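Local coordinates for Alp7A (Bacillus subtilis, PDB 5EC0), which binds ADP as an actin-like protein of the bacterial cytoskeleton and probably serves in plasmid segregation, at residues E32-K35 against E36-E39; V99-L102 against A103-Y107; L247-L250 against R251-L255; G368-V371 against L372-A375. All blocks are in the same frame, centred on the assembly; numbering follows the deposited sequence.

Interaction 1: residues E32-K35 against E36-E39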
loop_
_atom_site.group_PDB
_atom_site.type_symbol
_atom_site.label_atom_id
_atom_site.label_comp_id
_atom_site.label_asym_id
_atom_site.label_seq_id
_atom_site.Cartn_x
_atom_site.Cartn_y
_atom_site.Cartn_z
ATOM N N GLU A 32 5.804 -20.457 -2.152
ATOM C CA GLU A 32 6.102 -21.340 -3.265
ATOM C C GLU A 32 6.029 -22.787 -2.837
ATOM O O GLU A 32 6.638 -23.198 -1.842
ATOM C CB GLU A 32 7.477 -21.046 -3.857
ATOM C CG GLU A 32 7.892 -22.079 -4.902
ATOM C CD GLU A 32 9.083 -21.645 -5.747
ATOM O OE1 GLU A 32 9.271 -22.220 -6.837
ATOM O OE2 GLU A 32 9.835 -20.741 -5.326
ATOM N N ILE A 33 5.271 -23.564 -3.597
ATOM C CA ILE A 33 5.104 -24.979 -3.314
ATOM C C ILE A 33 5.486 -25.782 -4.554
ATOM O O ILE A 33 5.731 -25.208 -5.608
ATOM C CB ILE A 33 3.659 -25.283 -2.900
ATOM C CG1 ILE A 33 2.713 -24.994 -4.073
ATOM C CG2 ILE A 33 3.268 -24.421 -1.696
ATOM C CD1 ILE A 33 1.245 -25.233 -3.774
ATOM N N SER A 34 5.521 -27.105 -4.444
ATOM C CA SER A 34 5.932 -27.935 -5.574
ATOM C C SER A 34 4.725 -28.323 -6.419
ATOM O O SER A 34 3.587 -28.043 -6.044
ATOM C CB SER A 34 6.666 -29.190 -5.092
ATOM O OG SER A 34 5.760 -30.114 -4.516
ATOM N N LYS A 35 4.971 -28.964 -7.557
ATOM C CA LYS A 35 3.885 -29.390 -8.431
ATOM C C LYS A 35 2.956 -30.386 -7.731
ATOM O O LYS A 35 1.731 -30.244 -7.781
ATOM C CB LYS A 35 4.440 -30.004 -9.722
ATOM C CG LYS A 35 3.391 -30.680 -10.603
ATOM C CD LYS A 35 3.979 -31.095 -11.938
ATOM C CE LYS A 35 2.969 -31.831 -12.805
ATOM N NZ LYS A 35 2.702 -33.230 -12.336
ATOM N N GLU A 36 3.527 -31.386 -7.067
ATOM C CA GLU A 36 2.690 -32.397 -6.451
ATOM C C GLU A 36 1.963 -31.810 -5.246
ATOM O O GLU A 36 0.861 -32.235 -4.936
ATOM C CB GLU A 36 3.501 -33.634 -6.042
ATOM C CG GLU A 36 3.759 -33.739 -4.552
ATOM C CD GLU A 36 4.684 -34.869 -4.186
ATOM O OE1 GLU A 36 5.128 -35.605 -5.096
ATOM O OE2 GLU A 36 4.971 -35.012 -2.979
ATOM N N ALA A 37 2.563 -30.835 -4.567
ATOM C CA ALA A 37 1.892 -30.228 -3.419
ATOM C C ALA A 37 0.662 -29.433 -3.877
ATOM O O ALA A 37 -0.365 -29.430 -3.203
ATOM C CB ALA A 37 2.851 -29.335 -2.636
ATOM N N ALA A 38 0.774 -28.789 -5.038
ATOM C CA ALA A 38 -0.314 -27.997 -5.621
ATOM C C ALA A 38 -1.444 -28.885 -6.134
ATOM O O ALA A 38 -2.616 -28.494 -6.140
ATOM C CB ALA A 38 0.221 -27.117 -6.744
ATOM N N GLU A 39 -1.081 -30.082 -6.579
ATOM C CA GLU A 39 -2.062 -31.105 -6.903
ATOM C C GLU A 39 -2.487 -31.772 -5.598
ATOM O O GLU A 39 -1.655 -32.071 -4.749
ATOM C CB GLU A 39 -1.476 -32.109 -7.899
ATOM C CG GLU A 39 -0.818 -31.429 -9.103
ATOM C CD GLU A 39 -0.289 -32.403 -10.145
ATOM O OE1 GLU A 39 0.856 -32.880 -9.996
ATOM O OE2 GLU A 39 -1.013 -32.676 -11.127
#
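K35 and E39 pair one helical turn apart, and the lysine side chain can be traced atom by atom. Its CB faces the amide of the next residue, E36, as the covalent geometry dictates. From CG on, the glutamate is the partner: K35 CG lies 3.4 Å from E39 OE1. CD draws off slightly, 4.1 Å from E39 OE1. CE then returns to 3.7 Å from that same E39 OE1. The chain is extended up to the last torsion, where a bend (chi4 -74°) turns the amine back to form a salt bridge, K35 NZ to E39 OE1, of 3.0 Å. The ammonium meets the syn side of this oxygen, 33° out of the carboxylate plane. The backbone reinforces the pair, since E39 N donates to K35 O.

S34 occupies the N-cap. Its OG accepts from A37 N at 3.3 Å with an N-H...O angle of 154°, so a hydroxyl takes up an amide of the first turn, while S34 O receives A38 N. On the apolar flank, I33 CD1 rests against A38 CB at 3.7 Å, and I33 CB approaches A37 CB more loosely at 4.1 Å.

The contact therefore marks the passage from strand 22-33 into the short helix 35-38 at the protein surface. I33 is backbone-bonded to Y68 of strand 65-71, and K35 also touches Y68. I33 and A38 both reach L57 of strand 56-62, so the short helix sits over strand 56-62, next to the end of the strand it follows.

Interaction 2: residues V99-L102 against A103-Y107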
loop_
_atom_site.group_PDB
_atom_site.type_symbol
_atom_site.label_atom_id
_atom_site.label_comp_id
_atom_site.label_asym_id
_atom_site.label_seq_id
_atom_site.Cartn_x
_atom_site.Cartn_y
_atom_site.Cartn_z
ATOM N N VAL A 99 4.643 -12.139 -9.017
ATOM C CA VAL A 99 3.665 -13.223 -8.889
ATOM C C VAL A 99 2.338 -12.690 -8.327
ATOM O O VAL A 99 1.260 -13.039 -8.808
ATOM C CB VAL A 99 4.219 -14.358 -8.009
ATOM C CG1 VAL A 99 3.118 -15.345 -7.586
ATOM C CG2 VAL A 99 5.352 -15.080 -8.755
ATOM N N THR A 100 2.402 -11.815 -7.329
ATOM C CA THR A 100 1.169 -11.241 -6.804
ATOM C C THR A 100 0.393 -10.479 -7.892
ATOM O O THR A 100 -0.822 -10.635 -8.019
ATOM C CB THR A 100 1.448 -10.318 -5.619
ATOM O OG1 THR A 100 2.321 -10.986 -4.702
ATOM C CG2 THR A 100 0.153 -9.985 -4.896
ATOM N N PHE A 101 1.100 -9.687 -8.698
ATOM C CA PHE A 101 0.472 -8.952 -9.793
ATOM C C PHE A 101 -0.279 -9.882 -10.760
ATOM O O PHE A 101 -1.402 -9.585 -11.173
ATOM C CB PHE A 101 1.536 -8.127 -10.536
ATOM C CG PHE A 101 1.259 -7.927 -11.996
ATOM C CD1 PHE A 101 0.332 -6.988 -12.425
ATOM C CD2 PHE A 101 1.971 -8.657 -12.958
ATOM C CE1 PHE A 101 0.095 -6.785 -13.795
ATOM C CE2 PHE A 101 1.748 -8.459 -14.328
ATOM C CZ PHE A 101 0.811 -7.532 -14.745
ATOM N N LEU A 102 0.341 -11.008 -11.100
ATOM C CA LEU A 102 -0.243 -11.953 -12.057
ATOM C C LEU A 102 -1.530 -12.567 -11.526
ATOM O O LEU A 102 -2.539 -12.653 -12.238
ATOM C CB LEU A 102 0.747 -13.064 -12.396
ATOM C CG LEU A 102 2.007 -12.721 -13.180
ATOM C CD1 LEU A 102 2.887 -13.971 -13.337
ATOM C CD2 LEU A 102 1.655 -12.121 -14.549
ATOM N N ALA A 103 -1.475 -13.001 -10.272
ATOM C CA ALA A 103 -2.630 -13.570 -9.581
ATOM C C ALA A 103 -3.743 -12.529 -9.409
ATOM O O ALA A 103 -4.921 -12.828 -9.616
ATOM C CB ALA A 103 -2.208 -14.141 -8.222
ATOM N N ALA A 104 -3.360 -11.310 -9.035
ATOM C CA ALA A 104 -4.316 -10.211 -8.923
ATOM C C ALA A 104 -5.042 -9.976 -10.247
ATOM O O ALA A 104 -6.269 -9.911 -10.281
ATOM C CB ALA A 104 -3.615 -8.916 -8.459
ATOM N N THR A 105 -4.275 -9.849 -11.327
ATOM C CA THR A 105 -4.848 -9.608 -12.643
ATOM C C THR A 105 -5.784 -10.773 -13.058
ATOM O O THR A 105 -6.842 -10.548 -13.637
ATOM C CB THR A 105 -3.744 -9.430 -13.704
ATOM O OG1 THR A 105 -2.834 -8.393 -13.304
ATOM C CG2 THR A 105 -4.360 -9.093 -15.060
ATOM N N ALA A 106 -5.380 -12.009 -12.771
ATOM C CA ALA A 106 -6.184 -13.173 -13.124
ATOM C C ALA A 106 -7.477 -13.186 -12.313
ATOM O O ALA A 106 -8.545 -13.566 -12.814
ATOM C CB ALA A 106 -5.400 -14.453 -12.901
ATOM N N TYR A 107 -7.376 -12.752 -11.060
ATOM C CA TYR A 107 -8.549 -12.635 -10.208
ATOM C C TYR A 107 -9.550 -11.624 -10.767
ATOM O O TYR A 107 -10.756 -11.888 -10.841
ATOM C CB TYR A 107 -8.155 -12.228 -8.796
ATOM C CG TYR A 107 -9.356 -11.818 -7.985
ATOM C CD1 TYR A 107 -10.346 -12.741 -7.664
ATOM C CD2 TYR A 107 -9.518 -10.504 -7.566
ATOM C CE1 TYR A 107 -11.457 -12.372 -6.929
ATOM C CE2 TYR A 107 -10.624 -10.126 -6.830
ATOM C CZ TYR A 107 -11.589 -11.072 -6.518
ATOM O OH TYR A 107 -12.689 -10.696 -5.796
#
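A103, L102 and F101 carry most of this contact along a single helix, and each is joined to residues one turn away. A103 N donates to V99 O at 3.1 Å with a nearly straight N-H...O angle of 173°, and the A103 methyl lies 3.7 Å from the same V99 O. L102 answers in the other direction: its carbonyl oxygen takes A106 N at 3.0 Å, and A106 CB sits 3.4 Å from L102 O.

F101 is linked through its carbonyl and its ring. Its carbonyl oxygen accepts twice from T105, from the backbone N at 2.9 Å and from OG1 at 2.8 Å, the two donors reaching F101 O from opposite faces of the carbonyl plane. The hydroxyl stands 35° out of that plane. T105 can do this because OG1 is anti to its carbonyl carbon (chi1 -55°), leaning back toward the preceding turn. The same OG1 lies 3.4 Å from F101 CE1, meeting the ring obliquely as the two side chains run side by side. A valine in place of T105 lacks the hydroxyl, and F101 O would probably be left with the backbone amide alone.

Helix 95-112 is surrounded here, its residues meeting strands on several sides. L102 and T105 touch I170 of strand 166-179, and L102 also meets V157 of strand 153-159. A103 rests on V71 of strand 65-71, A104 on Y15 of strand 14-19, and the F101 ring meets F151 edge-to-face.

Interaction 3: residues L247-L250 against R251-L255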
loop_
_atom_site.group_PDB
_atom_site.type_symbol
_atom_site.label_atom_id
_atom_site.label_comp_id
_atom_site.label_asym_id
_atom_site.label_seq_id
_atom_site.Cartn_x
_atom_site.Cartn_y
_atom_site.Cartn_z
ATOM N N LEU A 247 4.150 -3.442 18.414
ATOM C CA LEU A 247 2.965 -4.219 18.729
ATOM C C LEU A 247 3.323 -5.580 19.343
ATOM O O LEU A 247 2.685 -6.032 20.292
ATOM C CB LEU A 247 2.102 -4.421 17.477
ATOM C CG LEU A 247 1.302 -3.215 16.963
ATOM C CD1 LEU A 247 0.151 -3.667 16.051
ATOM C CD2 LEU A 247 0.777 -2.374 18.114
ATOM N N GLU A 248 4.345 -6.232 18.805
ATOM C CA GLU A 248 4.679 -7.573 19.250
ATOM C C GLU A 248 5.311 -7.496 20.633
ATOM O O GLU A 248 5.197 -8.428 21.431
ATOM C CB GLU A 248 5.598 -8.268 18.230
ATOM C CG GLU A 248 6.262 -9.571 18.690
ATOM C CD GLU A 248 5.318 -10.777 18.739
ATOM O OE1 GLU A 248 4.087 -10.600 18.590
ATOM O OE2 GLU A 248 5.816 -11.910 18.938
ATOM N N LYS A 249 5.956 -6.375 20.936
ATOM C CA LYS A 249 6.487 -6.192 22.281
ATOM C C LYS A 249 5.330 -5.947 23.236
ATOM O O LYS A 249 5.327 -6.439 24.368
ATOM C CB LYS A 249 7.487 -5.046 22.333
ATOM C CG LYS A 249 8.100 -4.825 23.693
ATOM C CD LYS A 249 9.198 -3.771 23.622
ATOM C CE LYS A 249 10.025 -3.720 24.904
ATOM N NZ LYS A 249 9.272 -3.199 26.090
ATOM N N LEU A 250 4.342 -5.196 22.762
ATOM C CA LEU A 250 3.129 -4.930 23.529
ATOM C C LEU A 250 2.353 -6.216 23.786
ATOM O O LEU A 250 1.854 -6.450 24.898
ATOM C CB LEU A 250 2.230 -3.934 22.798
ATOM C CG LEU A 250 0.870 -3.728 23.472
ATOM C CD1 LEU A 250 1.061 -3.112 24.846
ATOM C CD2 LEU A 250 -0.027 -2.878 22.602
ATOM N N ARG A 251 2.250 -7.045 22.751
ATOM C CA ARG A 251 1.531 -8.304 22.867
ATOM C C ARG A 251 2.193 -9.197 23.911
ATOM O O ARG A 251 1.534 -9.660 24.838
ATOM C CB ARG A 251 1.452 -9.029 21.520
ATOM C CG ARG A 251 0.599 -10.305 21.570
ATOM C CD ARG A 251 0.570 -11.034 20.234
ATOM N NE ARG A 251 1.881 -11.575 19.895
ATOM C CZ ARG A 251 2.351 -12.735 20.347
ATOM N NH1 ARG A 251 1.616 -13.487 21.157
ATOM N NH2 ARG A 251 3.560 -13.142 19.989
ATOM N N LYS A 252 3.497 -9.416 23.774
ATOM C CA LYS A 252 4.190 -10.369 24.638
ATOM C C LYS A 252 4.288 -9.870 26.080
ATOM O O LYS A 252 4.436 -10.668 27.008
ATOM C CB LYS A 252 5.588 -10.687 24.088
ATOM C CG LYS A 252 5.584 -11.588 22.849
ATOM C CD LYS A 252 6.990 -12.042 22.467
ATOM C CE LYS A 252 7.732 -10.951 21.700
ATOM N NZ LYS A 252 9.043 -11.425 21.165
ATOM N N GLU A 253 4.193 -8.558 26.272
ATOM C CA GLU A 253 4.318 -7.998 27.614
ATOM C C GLU A 253 2.979 -7.816 28.319
ATOM O O GLU A 253 2.863 -8.110 29.509
ATOM C CB GLU A 253 5.060 -6.660 27.568
ATOM C CG GLU A 253 6.564 -6.801 27.372
ATOM C CD GLU A 253 7.271 -5.461 27.321
ATOM O OE1 GLU A 253 6.593 -4.442 27.067
ATOM O OE2 GLU A 253 8.505 -5.427 27.536
ATOM N N LYS A 254 1.962 -7.353 27.597
ATOM C CA LYS A 254 0.727 -6.940 28.257
ATOM C C LYS A 254 -0.554 -7.655 27.804
ATOM O O LYS A 254 -1.599 -7.518 28.449
ATOM C CB LYS A 254 0.550 -5.427 28.081
ATOM C CG LYS A 254 1.685 -4.616 28.686
ATOM C CD LYS A 254 1.226 -3.240 29.144
ATOM C CE LYS A 254 2.297 -2.574 29.995
ATOM N NZ LYS A 254 3.638 -2.662 29.351
ATOM N N LEU A 255 -0.483 -8.420 26.714
ATOM C CA LEU A 255 -1.698 -8.971 26.108
ATOM C C LEU A 255 -1.598 -10.431 25.655
ATOM O O LEU A 255 -2.394 -10.873 24.837
ATOM C CB LEU A 255 -2.108 -8.109 24.908
ATOM C CG LEU A 255 -2.544 -6.665 25.167
ATOM C CD1 LEU A 255 -2.883 -5.999 23.856
ATOM C CD2 LEU A 255 -3.738 -6.608 26.115
#
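E248 and R251 join through a two-point salt bridge in which each carboxylate oxygen has its own nitrogen. R251 NE donates to E248 OE1 at 2.7 Å, and R251 NH2 donates to E248 OE2 at 2.8 Å. Both oxygens are met on their syn sides. The approach is side-on, with OE1 only 6° out of the guanidinium plane, although the two flat groups are twisted 37° apart. A bend in the arginine (chi3 67°) lays its guanidinium beside the glutamate. The remaining nitrogen, NH1, is satisfied outside the pair by F259 O. K252 NZ completes a network around the glutamate, but its salt bridge to E248 OE2 is long, at 4.0 Å.

A second, separate pair lies across the exposed side. K249 NZ donates to E253 OE2 at 2.8 Å and only weakly to E253 OE1 at 3.1 Å.

Main-chain acceptors are met in the usual helical pattern: R251 N on L247 O and K252 N on E248 O. The bond from E253 N to K249 O is weak, while the next, K254 N to L250 O, is good at 2.8 Å.

Ion pairs spaced i to i+3 and i to i+4 are a familiar way of linking successive helical turns; K249-E253 lies at the surface, whereas R251 is buried. L247, by contrast with K249, is buried and touches V262 and I269 of helix 262-272, the helix that carries the ADP-binding residues E266 and Y270; helix 243-254 thus backs the nucleotide site of this actin-like fold.

Interaction 4: residues G368-V371 against L372-A375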
loop_
_atom_site.group_PDB
_atom_site.type_symbol
_atom_site.label_atom_id
_atom_site.label_comp_id
_atom_site.label_asym_id
_atom_site.label_seq_id
_atom_site.Cartn_x
_atom_site.Cartn_y
_atom_site.Cartn_z
ATOM N N GLY A 368 -2.550 8.630 -5.366
ATOM C CA GLY A 368 -1.606 9.467 -6.077
ATOM C C GLY A 368 -1.269 8.844 -7.415
ATOM O O GLY A 368 -1.201 9.536 -8.426
ATOM N N LEU A 369 -1.068 7.527 -7.432
ATOM C CA LEU A 369 -0.893 6.834 -8.702
ATOM C C LEU A 369 -2.137 7.010 -9.569
ATOM O O LEU A 369 -2.033 7.254 -10.768
ATOM C CB LEU A 369 -0.620 5.346 -8.502
ATOM C CG LEU A 369 0.727 4.919 -7.919
ATOM C CD1 LEU A 369 0.908 3.392 -7.970
ATOM C CD2 LEU A 369 1.909 5.650 -8.613
ATOM N N GLU A 370 -3.315 6.865 -8.970
ATOM C CA GLU A 370 -4.544 6.948 -9.745
ATOM C C GLU A 370 -4.647 8.316 -10.467
ATOM O O GLU A 370 -4.930 8.382 -11.663
ATOM C CB GLU A 370 -5.759 6.699 -8.844
ATOM C CG GLU A 370 -7.110 6.769 -9.564
ATOM C CD GLU A 370 -7.324 5.655 -10.596
ATOM O OE1 GLU A 370 -6.637 4.616 -10.518
ATOM O OE2 GLU A 370 -8.187 5.825 -11.488
ATOM N N VAL A 371 -4.386 9.392 -9.733
ATOM C CA VAL A 371 -4.363 10.739 -10.297
ATOM C C VAL A 371 -3.376 10.833 -11.462
ATOM O O VAL A 371 -3.695 11.393 -12.513
ATOM C CB VAL A 371 -3.976 11.797 -9.220
ATOM C CG1 VAL A 371 -3.501 13.131 -9.872
ATOM C CG2 VAL A 371 -5.111 12.044 -8.241
ATOM N N LEU A 372 -2.172 10.289 -11.283
ATOM C CA LEU A 372 -1.193 10.349 -12.364
ATOM C C LEU A 372 -1.664 9.548 -13.580
ATOM O O LEU A 372 -1.408 9.933 -14.711
ATOM C CB LEU A 372 0.173 9.866 -11.889
ATOM C CG LEU A 372 0.875 10.891 -10.984
ATOM C CD1 LEU A 372 2.276 10.429 -10.598
ATOM C CD2 LEU A 372 0.912 12.297 -11.655
ATOM N N SER A 373 -2.371 8.450 -13.355
ATOM C CA SER A 373 -2.777 7.612 -14.479
ATOM C C SER A 373 -3.922 8.283 -15.243
ATOM O O SER A 373 -4.006 8.129 -16.448
ATOM C CB SER A 373 -3.162 6.195 -14.009
ATOM O OG SER A 373 -4.367 6.203 -13.268
ATOM N N ARG A 374 -4.778 9.051 -14.566
ATOM C CA ARG A 374 -5.795 9.825 -15.292
ATOM C C ARG A 374 -5.185 10.966 -16.099
ATOM O O ARG A 374 -5.688 11.309 -17.154
ATOM C CB ARG A 374 -6.843 10.429 -14.357
ATOM C CG ARG A 374 -7.478 9.462 -13.401
ATOM C CD ARG A 374 -8.766 8.872 -13.901
ATOM N NE ARG A 374 -9.333 8.065 -12.821
ATOM C CZ ARG A 374 -10.592 8.130 -12.405
ATOM N NH1 ARG A 374 -11.449 8.963 -12.988
ATOM N NH2 ARG A 374 -10.992 7.349 -11.409
ATOM N N ALA A 375 -4.128 11.582 -15.588
ATOM C CA ALA A 375 -3.511 12.682 -16.316
ATOM C C ALA A 375 -2.815 12.101 -17.533
ATOM O O ALA A 375 -2.881 12.657 -18.635
ATOM C CB ALA A 375 -2.544 13.449 -15.433
#
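E370 and R374 cross obliquely, and their flat groups stand almost perpendicular, the carboxylate and guanidinium planes being 85° apart. A single oxygen takes the whole grip. R374 NE donates to E370 OE2 at 2.8 Å, and R374 NH2 reaches the same E370 OE2 at 3.2 Å, so the arginine comes side-on with the oxygen near its guanidinium plane. Both nitrogens arrive on the anti side of OE2. The glutamate is set up for this by an extended first torsion and then a bend (chi2 66°) that folds the carboxylate forward along the helix. R374 CG meanwhile passes 3.3 Å from E370 O.

That carbonyl oxygen is itself doubly used. It accepts R374 N at 3.0 Å and S373 OG at 2.8 Å, the serine hydroxyl standing between its backbone N and carbonyl carbon (chi1 70°) and turning back over the preceding turn. With an alanine at R374 the two donors to E370 OE2 are gone, and the carboxylate would probably keep R5 as its cationic partner but lose the contact within its own helix.

Neighbouring strands complete the network. R5 of strand 2-10 forms a salt bridge with E370 OE2, and N7 of that strand donates to both E370 OE1 and S373 OG. L369 touches M128 and L372 touches Q126, both of strand 119-129, while L369 and L372 also meet R178 of strand 166-179, so this part of helix 364-386 is pinned across three strands.

In the fold
From the N terminus the four contacts come in series, and none encloses or crosses another. Each joins residues mostly three or four apart in adjoining segments, so each closes a helical turn rather than a long loop. Interaction 1 turns strand 22-33 into a surface helix. Interaction 2 follows within helix 95-112, on the same side of the chain's centre, its nearest atoms about 8 Å from the first; both rest on strand 65-71. Interaction 3 lies in the C-terminal domain beside the ADP-binding helix, its centre about 35 Å from that of interaction 2. Interaction 4, on the far side of the centre from interaction 3, brings the C-terminal helix back to strand 166-179, which interaction 2 also touches.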